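Hydratase ChsH2 (PDB 4W78) probably works with its partner ChsH1 as a MaoC-like enoyl-CoA hydratase that adds water to an unsaturated acyl-CoA during cholesterol breakdown. Local coordinates at residues F[7-19]-F[56-68]. Numbering follows the deposited sequence.
Sequences VLPELKLYGDPTF and TGLVQRYVTDWAG
Leu8 lies on one face of the Trp66 indole, its CG 3.7 Å from the centroid of the five-membered ring, a CH-pi contact only 20° off the ring normal. Pro9 CD meets the same indole obliquely, near CD1. The Tyr62 ring has Pro9 O at its edge, while Leu11 CB and Leu8 CD2 approach it obliquely. Over one face of the Arg61 guanidinium sits Leu11 CD2, centred on the group, and Phe19 takes Leu58 CD1 in plane at its ring edge, 3.7 Å from CZ.

This is the hot-dog fold expected of a MaoC-like hydratase: helix 52-67 lies against the antiparallel sheet, and here it meets strand 7-14, one of the two outer strands of the sheet within this chain, at 122° with the segment axes 8.3 Å apart. Leu8, Leu11 and Leu13 all point from the strand toward the helix. Leu13 CD1 and Leu58 CD2 touch tip to tip at 3.8 Å. Next along the helix surface, Val59 and Val63 reach Val122 of strand 116-125, farther across the same sheet.

Tyr62 supplies the direct polar link. With CG anti to the backbone N, its ring reaches between Leu8 and Leu11, and OH donates to Pro9 O at 2.7 Å, arriving from above the carbonyl plane, 45° out of it.

Arg61, extended from CG to NE, projects nearly at right angles to the helix axis and brings its guanidinium to Leu11 and Leu13. Its NE gives Asp65 OD2 a weak hydrogen bond within a salt bridge, and NH1 donates to Ile39 O of the ChsH1 chain, so this edge of the contact also borders the heteromeric interface. At the far end, one water joins the two segments, donating to Val7 O at 2.8 Å and accepting from Trp66 NE1 at 2.9 Å.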
ATOM      1  N   VAL F   7       8.703 -29.849 -17.225  1.00 27.64           N
ATOM      2  CA  VAL F   7       8.696 -29.455 -15.828  1.00 26.19           C
ATOM      3  C   VAL F   7       9.129 -28.001 -15.698  1.00 25.33           C
ATOM      4  O   VAL F   7      10.066 -27.549 -16.363  1.00 27.10           O
ATOM      5  CB  VAL F   7       9.581 -30.385 -14.961  1.00 31.50           C
ATOM      6  CG1 VAL F   7       9.103 -31.828 -15.070  1.00 34.74           C
ATOM      7  CG2 VAL F   7      11.034 -30.301 -15.380  1.00 34.85           C
ATOM      8  N   LEU F   8       8.418 -27.258 -14.862  1.00 23.53           N
ATOM      9  CA  LEU F   8       8.782 -25.875 -14.616  1.00 22.47           C
ATOM     10  C   LEU F   8       9.771 -25.843 -13.466  1.00 23.14           C
ATOM     11  O   LEU F   8       9.738 -26.716 -12.592  1.00 27.14           O
ATOM     12  CB  LEU F   8       7.537 -25.035 -14.298  1.00 20.04           C
ATOM     13  CG  LEU F   8       6.680 -24.569 -15.481  1.00 19.73           C
ATOM     14  CD1 LEU F   8       5.953 -25.715 -16.174  1.00 20.29           C
ATOM     15  CD2 LEU F   8       5.668 -23.540 -15.004  1.00 17.93           C
ATOM     16  N   PRO F   9      10.694 -24.870 -13.481  1.00 25.03           N
ATOM     17  CA  PRO F   9      11.659 -24.736 -12.390  1.00 26.24           C
ATOM     18  C   PRO F   9      10.923 -24.472 -11.096  1.00 26.13           C
ATOM     19  O   PRO F   9       9.850 -23.881 -11.119  1.00 25.70           O
ATOM     20  CB  PRO F   9      12.476 -23.508 -12.797  1.00 29.63           C
ATOM     21  CG  PRO F   9      12.358 -23.467 -14.298  1.00 34.52           C
ATOM     22  CD  PRO F   9      10.938 -23.891 -14.553  1.00 28.27           C
ATOM     23  N   GLU F  10      11.488 -24.933  -9.992  1.00 27.29           N
ATOM     24  CA  GLU F  10      10.891 -24.744  -8.680  1.00 27.85           C
ATOM     25  C   GLU F  10      10.962 -23.269  -8.288  1.00 25.96           C
ATOM     26  O   GLU F  10      11.915 -22.573  -8.647  1.00 28.66           O
ATOM     27  CB  GLU F  10      11.666 -25.606  -7.686  1.00 34.73           C
ATOM     28  CG  GLU F  10      11.137 -25.638  -6.281  1.00 33.27           C
ATOM     29  CD  GLU F  10      11.733 -26.782  -5.478  1.00 38.29           C
ATOM     30  OE1 GLU F  10      12.568 -26.517  -4.588  1.00 44.80           O
ATOM     31  OE2 GLU F  10      11.366 -27.950  -5.735  1.00 37.67           O
ATOM     32  N   LEU F  11       9.945 -22.785  -7.580  1.00 21.46           N
ATOM     33  CA  LEU F  11      10.010 -21.451  -6.977  1.00 22.09           C
ATOM     34  C   LEU F  11       9.636 -21.537  -5.500  1.00 21.81           C
ATOM     35  O   LEU F  11       8.539 -21.972  -5.163  1.00 22.05           O
ATOM     36  CB  LEU F  11       9.074 -20.475  -7.687  1.00 21.99           C
ATOM     37  CG  LEU F  11       8.938 -19.101  -7.020  1.00 21.93           C
ATOM     38  CD1 LEU F  11      10.260 -18.346  -7.031  1.00 25.81           C
ATOM     39  CD2 LEU F  11       7.824 -18.292  -7.679  1.00 23.46           C
ATOM     40  N   LYS F  12      10.554 -21.136  -4.624  1.00 22.90           N
ATOM     41  CA  LYS F  12      10.275 -21.107  -3.188  1.00 21.88           C
ATOM     42  C   LYS F  12      10.102 -19.677  -2.705  1.00 21.97           C
ATOM     43  O   LYS F  12      10.976 -18.833  -2.911  1.00 24.22           O
ATOM     44  CB  LYS F  12      11.403 -21.780  -2.395  1.00 24.99           C
ATOM     45  CG  LYS F  12      11.498 -23.279  -2.575  1.00 28.57           C
ATOM     46  CD  LYS F  12      12.663 -23.854  -1.782  1.00 33.81           C
ATOM     47  CE  LYS F  12      12.590 -23.444  -0.320  1.00 33.38           C
ATOM     48  NZ  LYS F  12      13.666 -24.103   0.472  1.00 42.24           N
ATOM     49  N   LEU F  13       8.977 -19.423  -2.048  1.00 19.93           N
ATOM     50  CA  LEU F  13       8.667 -18.096  -1.535  1.00 18.39           C
ATOM     51  C   LEU F  13       8.418 -18.130  -0.036  1.00 20.11           C
ATOM     52  O   LEU F  13       7.589 -18.899   0.449  1.00 21.62           O
ATOM     53  CB  LEU F  13       7.452 -17.518  -2.256  1.00 20.25           C
ATOM     54  CG  LEU F  13       7.694 -17.204  -3.741  1.00 23.05           C
ATOM     55  CD1 LEU F  13       6.423 -16.676  -4.394  1.00 24.18           C
ATOM     56  CD2 LEU F  13       8.833 -16.224  -3.906  1.00 24.42           C
ATOM     57  N   TYR F  14       9.147 -17.289   0.688  1.00 20.51           N
ATOM     58  CA  TYR F  14       8.997 -17.169   2.133  1.00 21.92           C
ATOM     59  C   TYR F  14       7.921 -16.146   2.418  1.00 21.25           C
ATOM     60  O   TYR F  14       8.058 -14.971   2.064  1.00 19.55           O
ATOM     61  CB  TYR F  14      10.319 -16.715   2.744  1.00 22.74           C
ATOM     62  CG  TYR F  14      10.336 -16.622   4.253  1.00 24.64           C
ATOM     63  CD1 TYR F  14       9.930 -17.687   5.046  1.00 27.04           C
ATOM     64  CD2 TYR F  14      10.814 -15.478   4.890  1.00 25.72           C
ATOM     65  CE1 TYR F  14       9.978 -17.607   6.435  1.00 30.80           C
ATOM     66  CE2 TYR F  14      10.864 -15.388   6.276  1.00 27.72           C
ATOM     67  CZ  TYR F  14      10.444 -16.455   7.040  1.00 30.75           C
ATOM     68  OH  TYR F  14      10.502 -16.371   8.411  1.00 31.05           O
ATOM     69  N   GLY F  15       6.845 -16.597   3.050  1.00 19.30           N
ATOM     70  CA  GLY F  15       5.737 -15.720   3.382  1.00 20.28           C
ATOM     71  C   GLY F  15       5.950 -14.956   4.671  1.00 19.82           C
ATOM     72  O   GLY F  15       5.253 -15.188   5.658  1.00 20.32           O
ATOM     73  N   ASP F  16       6.919 -14.048   4.682  1.00 17.57           N
ATOM     74  CA  ASP F  16       7.075 -13.215   5.863  1.00 18.96           C
ATOM     75  C   ASP F  16       5.950 -12.179   5.903  1.00 16.98           C
ATOM     76  O   ASP F  16       5.241 -11.978   4.909  1.00 16.65           O
ATOM     77  CB  ASP F  16       8.496 -12.635   6.002  1.00 21.45           C
ATOM     78  CG  ASP F  16       8.859 -11.617   4.943  1.00 23.13           C
ATOM     79  OD1 ASP F  16       7.996 -11.157   4.175  1.00 23.27           O
ATOM     80  OD2 ASP F  16      10.056 -11.247   4.917  1.00 28.88           O
ATOM     81  N   PRO F  17       5.735 -11.554   7.062  1.00 12.32           N
ATOM     82  CA  PRO F  17       4.600 -10.624   7.132  1.00 12.81           C
ATOM     83  C   PRO F  17       4.672  -9.503   6.100  1.00 11.37           C
ATOM     84  O   PRO F  17       3.627  -9.123   5.567  1.00 11.15           O
ATOM     85  CB  PRO F  17       4.690 -10.086   8.566  1.00 12.08           C
ATOM     86  CG  PRO F  17       5.307 -11.207   9.325  1.00 13.60           C
ATOM     87  CD  PRO F  17       6.315 -11.813   8.393  1.00 13.81           C
ATOM     88  N   THR F  18       5.866  -8.997   5.794  1.00 11.96           N
ATOM     89  CA  THR F  18       5.959  -7.962   4.760  1.00  9.56           C
ATOM     90  C   THR F  18       5.408  -8.434   3.409  1.00 10.10           C
ATOM     91  O   THR F  18       4.686  -7.696   2.740  1.00 10.37           O
ATOM     92  CB  THR F  18       7.398  -7.448   4.615  1.00 12.76           C
ATOM     93  OG1 THR F  18       7.792  -6.847   5.856  1.00 12.09           O
ATOM     94  CG2 THR F  18       7.490  -6.422   3.515  1.00 13.54           C
ATOM     95  N   PHE F  19       5.727  -9.668   3.035  1.00 10.87           N
ATOM     96  CA  PHE F  19       5.200 -10.235   1.804  1.00  9.47           C
ATOM     97  C   PHE F  19       3.673 -10.315   1.845  1.00  9.68           C
ATOM     98  O   PHE F  19       3.003  -9.864   0.925  1.00  9.72           O
ATOM     99  CB  PHE F  19       5.823 -11.608   1.562  1.00 11.48           C
ATOM    100  CG  PHE F  19       5.305 -12.305   0.353  1.00 12.40           C
ATOM    101  CD1 PHE F  19       5.765 -11.950  -0.904  1.00 15.32           C
ATOM    102  CD2 PHE F  19       4.347 -13.311   0.462  1.00 14.05           C
ATOM    103  CE1 PHE F  19       5.289 -12.576  -2.040  1.00 18.79           C
ATOM    104  CE2 PHE F  19       3.873 -13.954  -0.672  1.00 16.99           C
ATOM    105  CZ  PHE F  19       4.340 -13.586  -1.920  1.00 18.72           C
ATOM    106  N   THR F  56      -3.535 -15.889  -7.157  1.00 10.05           N
ATOM    107  CA  THR F  56      -3.716 -15.805  -8.607  1.00 11.41           C
ATOM    108  C   THR F  56      -2.499 -15.127  -9.272  1.00 11.71           C
ATOM    109  O   THR F  56      -1.984 -15.597 -10.309  1.00 12.02           O
ATOM    110  CB  THR F  56      -4.991 -15.026  -8.951  1.00 14.28           C
ATOM    111  OG1 THR F  56      -6.114 -15.636  -8.293  1.00 15.47           O
ATOM    112  CG2 THR F  56      -5.229 -15.026 -10.457  1.00 16.88           C
ATOM    113  N   GLY F  57      -2.024 -14.033  -8.684  1.00 10.71           N
ATOM    114  CA  GLY F  57      -0.892 -13.300  -9.227  1.00 11.03           C
ATOM    115  C   GLY F  57       0.376 -14.125  -9.193  1.00 10.82           C
ATOM    116  O   GLY F  57       1.176 -14.070 -10.130  1.00 12.32           O
ATOM    117  N   LEU F  58       0.575 -14.874  -8.108  1.00 11.44           N
ATOM    118  CA  LEU F  58       1.769 -15.715  -7.973  1.00 10.79           C
ATOM    119  C   LEU F  58       1.748 -16.884  -8.960  1.00 12.22           C
ATOM    120  O   LEU F  58       2.792 -17.234  -9.537  1.00 13.11           O
ATOM    121  CB  LEU F  58       1.909 -16.232  -6.542  1.00 12.53           C
ATOM    122  CG  LEU F  58       2.265 -15.147  -5.531  1.00 13.06           C
ATOM    123  CD1 LEU F  58       2.215 -15.732  -4.123  1.00 15.57           C
ATOM    124  CD2 LEU F  58       3.636 -14.564  -5.831  1.00 17.18           C
ATOM    125  N   VAL F  59       0.586 -17.505  -9.156  1.00 12.21           N
ATOM    126  CA  VAL F  59       0.473 -18.572 -10.160  1.00 10.82           C
ATOM    127  C   VAL F  59       0.811 -18.029 -11.553  1.00 13.48           C
ATOM    128  O   VAL F  59       1.541 -18.678 -12.334  1.00 12.96           O
ATOM    129  CB  VAL F  59      -0.934 -19.205 -10.139  1.00 12.78           C
ATOM    130  CG1 VAL F  59      -1.178 -20.044 -11.382  1.00 16.09           C
ATOM    131  CG2 VAL F  59      -1.125 -20.038  -8.867  1.00 16.06           C
ATOM    132  N   GLN F  60       0.294 -16.846 -11.871  1.00 11.05           N
ATOM    133  CA  GLN F  60       0.637 -16.168 -13.123  1.00 11.77           C
ATOM    134  C   GLN F  60       2.132 -15.957 -13.250  1.00 12.14           C
ATOM    135  O   GLN F  60       2.726 -16.309 -14.285  1.00 13.70           O
ATOM    136  CB  GLN F  60      -0.087 -14.823 -13.195  1.00 12.44           C
ATOM    137  CG  GLN F  60       0.088 -14.099 -14.516  1.00 15.81           C
ATOM    138  CD  GLN F  60      -0.675 -12.808 -14.523  1.00 20.27           C
ATOM    139  OE1 GLN F  60      -1.788 -12.736 -15.032  1.00 24.67           O
ATOM    140  NE2 GLN F  60      -0.087 -11.786 -13.940  1.00 19.05           N
ATOM    141  N   ARG F  61       2.741 -15.360 -12.229  1.00 11.16           N
ATOM    142  CA  ARG F  61       4.185 -15.096 -12.223  1.00 11.84           C
ATOM    143  C   ARG F  61       4.983 -16.377 -12.417  1.00 11.92           C
ATOM    144  O   ARG F  61       5.930 -16.424 -13.211  1.00 14.85           O
ATOM    145  CB  ARG F  61       4.590 -14.473 -10.893  1.00 12.63           C
ATOM    146  CG  ARG F  61       6.092 -14.389 -10.744  1.00 13.58           C
ATOM    147  CD  ARG F  61       6.489 -14.038  -9.333  1.00 16.08           C
ATOM    148  NE  ARG F  61       7.898 -14.358  -9.140  1.00 17.69           N
ATOM    149  CZ  ARG F  61       8.538 -14.225  -7.988  1.00 19.38           C
ATOM    150  NH1 ARG F  61       7.894 -13.763  -6.919  1.00 19.55           N
ATOM    151  NH2 ARG F  61       9.821 -14.553  -7.909  1.00 21.04           N
ATOM    152  N   TYR F  62       4.598 -17.413 -11.683  1.00 12.74           N
ATOM    153  CA  TYR F  62       5.316 -18.683 -11.749  1.00 14.30           C
ATOM    154  C   TYR F  62       5.352 -19.235 -13.187  1.00 16.15           C
ATOM    155  O   TYR F  62       6.407 -19.665 -13.689  1.00 16.65           O
ATOM    156  CB  TYR F  62       4.660 -19.674 -10.783  1.00 14.21           C
ATOM    157  CG  TYR F  62       5.336 -21.012 -10.791  1.00 14.31           C
ATOM    158  CD1 TYR F  62       6.648 -21.136 -10.362  1.00 15.43           C
ATOM    159  CD2 TYR F  62       4.683 -22.143 -11.255  1.00 15.21           C
ATOM    160  CE1 TYR F  62       7.293 -22.365 -10.386  1.00 18.04           C
ATOM    161  CE2 TYR F  62       5.324 -23.383 -11.282  1.00 17.92           C
ATOM    162  CZ  TYR F  62       6.627 -23.480 -10.841  1.00 17.21           C
ATOM    163  OH  TYR F  62       7.281 -24.697 -10.860  1.00 18.93           O
ATOM    164  N   VAL F  63       4.206 -19.202 -13.860  1.00 13.55           N
ATOM    165  CA  VAL F  63       4.115 -19.699 -15.230  1.00 12.85           C
ATOM    166  C   VAL F  63       4.885 -18.822 -16.219  1.00 13.13           C
ATOM    167  O   VAL F  63       5.593 -19.341 -17.087  1.00 14.91           O
ATOM    168  CB  VAL F  63       2.636 -19.869 -15.677  1.00 15.23           C
ATOM    169  CG1 VAL F  63       2.551 -20.214 -17.164  1.00 20.94           C
ATOM    170  CG2 VAL F  63       1.997 -20.957 -14.875  1.00 15.89           C
ATOM    171  N   THR F  64       4.761 -17.499 -16.094  1.00 14.49           N
ATOM    172  CA  THR F  64       5.440 -16.606 -17.038  1.00 16.29           C
ATOM    173  C   THR F  64       6.943 -16.492 -16.787  1.00 17.78           C
ATOM    174  O   THR F  64       7.691 -16.191 -17.708  1.00 19.38           O
ATOM    175  CB  THR F  64       4.803 -15.211 -17.124  1.00 19.48           C
ATOM    176  OG1 THR F  64       4.857 -14.577 -15.837  1.00 16.23           O
ATOM    177  CG2 THR F  64       3.355 -15.327 -17.579  1.00 19.42           C
ATOM    178  N   ASP F  65       7.379 -16.747 -15.553  1.00 16.97           N
ATOM    179  CA  ASP F  65       8.813 -16.864 -15.264  1.00 19.15           C
ATOM    180  C   ASP F  65       9.439 -17.918 -16.178  1.00 21.88           C
ATOM    181  O   ASP F  65      10.561 -17.757 -16.661  1.00 23.28           O
ATOM    182  CB  ASP F  65       9.054 -17.277 -13.803  1.00 21.12           C
ATOM    183  CG  ASP F  65       8.955 -16.114 -12.813  1.00 23.56           C
ATOM    184  OD1 ASP F  65       8.777 -14.954 -13.233  1.00 21.61           O
ATOM    185  OD2 ASP F  65       9.088 -16.382 -11.596  1.00 24.07           O
ATOM    186  N   TRP F  66       8.704 -19.000 -16.395  1.00 19.10           N
ATOM    187  CA  TRP F  66       9.144 -20.112 -17.232  1.00 18.10           C
ATOM    188  C   TRP F  66       8.867 -19.857 -18.712  1.00 19.79           C
ATOM    189  O   TRP F  66       9.732 -20.079 -19.570  1.00 22.47           O
ATOM    190  CB  TRP F  66       8.434 -21.389 -16.762  1.00 19.17           C
ATOM    191  CG  TRP F  66       8.512 -22.556 -17.698  1.00 20.02           C
ATOM    192  CD1 TRP F  66       9.568 -23.409 -17.884  1.00 22.93           C
ATOM    193  CD2 TRP F  66       7.468 -23.019 -18.554  1.00 20.75           C
ATOM    194  NE1 TRP F  66       9.242 -24.365 -18.815  1.00 26.41           N
ATOM    195  CE2 TRP F  66       7.953 -24.151 -19.232  1.00 24.35           C
ATOM    196  CE3 TRP F  66       6.156 -22.592 -18.798  1.00 20.06           C
ATOM    197  CZ2 TRP F  66       7.184 -24.850 -20.164  1.00 27.16           C
ATOM    198  CZ3 TRP F  66       5.396 -23.288 -19.721  1.00 23.88           C
ATOM    199  CH2 TRP F  66       5.907 -24.403 -20.384  1.00 25.35           C
ATOM    200  N   ALA F  67       7.655 -19.401 -19.008  1.00 19.44           N
ATOM    201  CA  ALA F  67       7.184 -19.284 -20.388  1.00 20.53           C
ATOM    202  C   ALA F  67       7.778 -18.081 -21.105  1.00 21.07           C
ATOM    203  O   ALA F  67       7.959 -18.096 -22.328  1.00 26.90           O
ATOM    204  CB  ALA F  67       5.648 -19.232 -20.413  1.00 22.10           C
ATOM    205  N   GLY F  68       8.086 -17.040 -20.337  1.00 22.75           N
ATOM    206  CA  GLY F  68       8.706 -15.847 -20.885  1.00 21.27           C
ATOM    207  C   GLY F  68       7.717 -14.749 -21.202  1.00 18.95           C
ATOM    208  O   GLY F  68       6.503 -14.929 -21.104  1.00 18.91           O
TER
HETATM  209  O   HOH W   1      10.641 -26.853 -19.009  1.00 27.71           O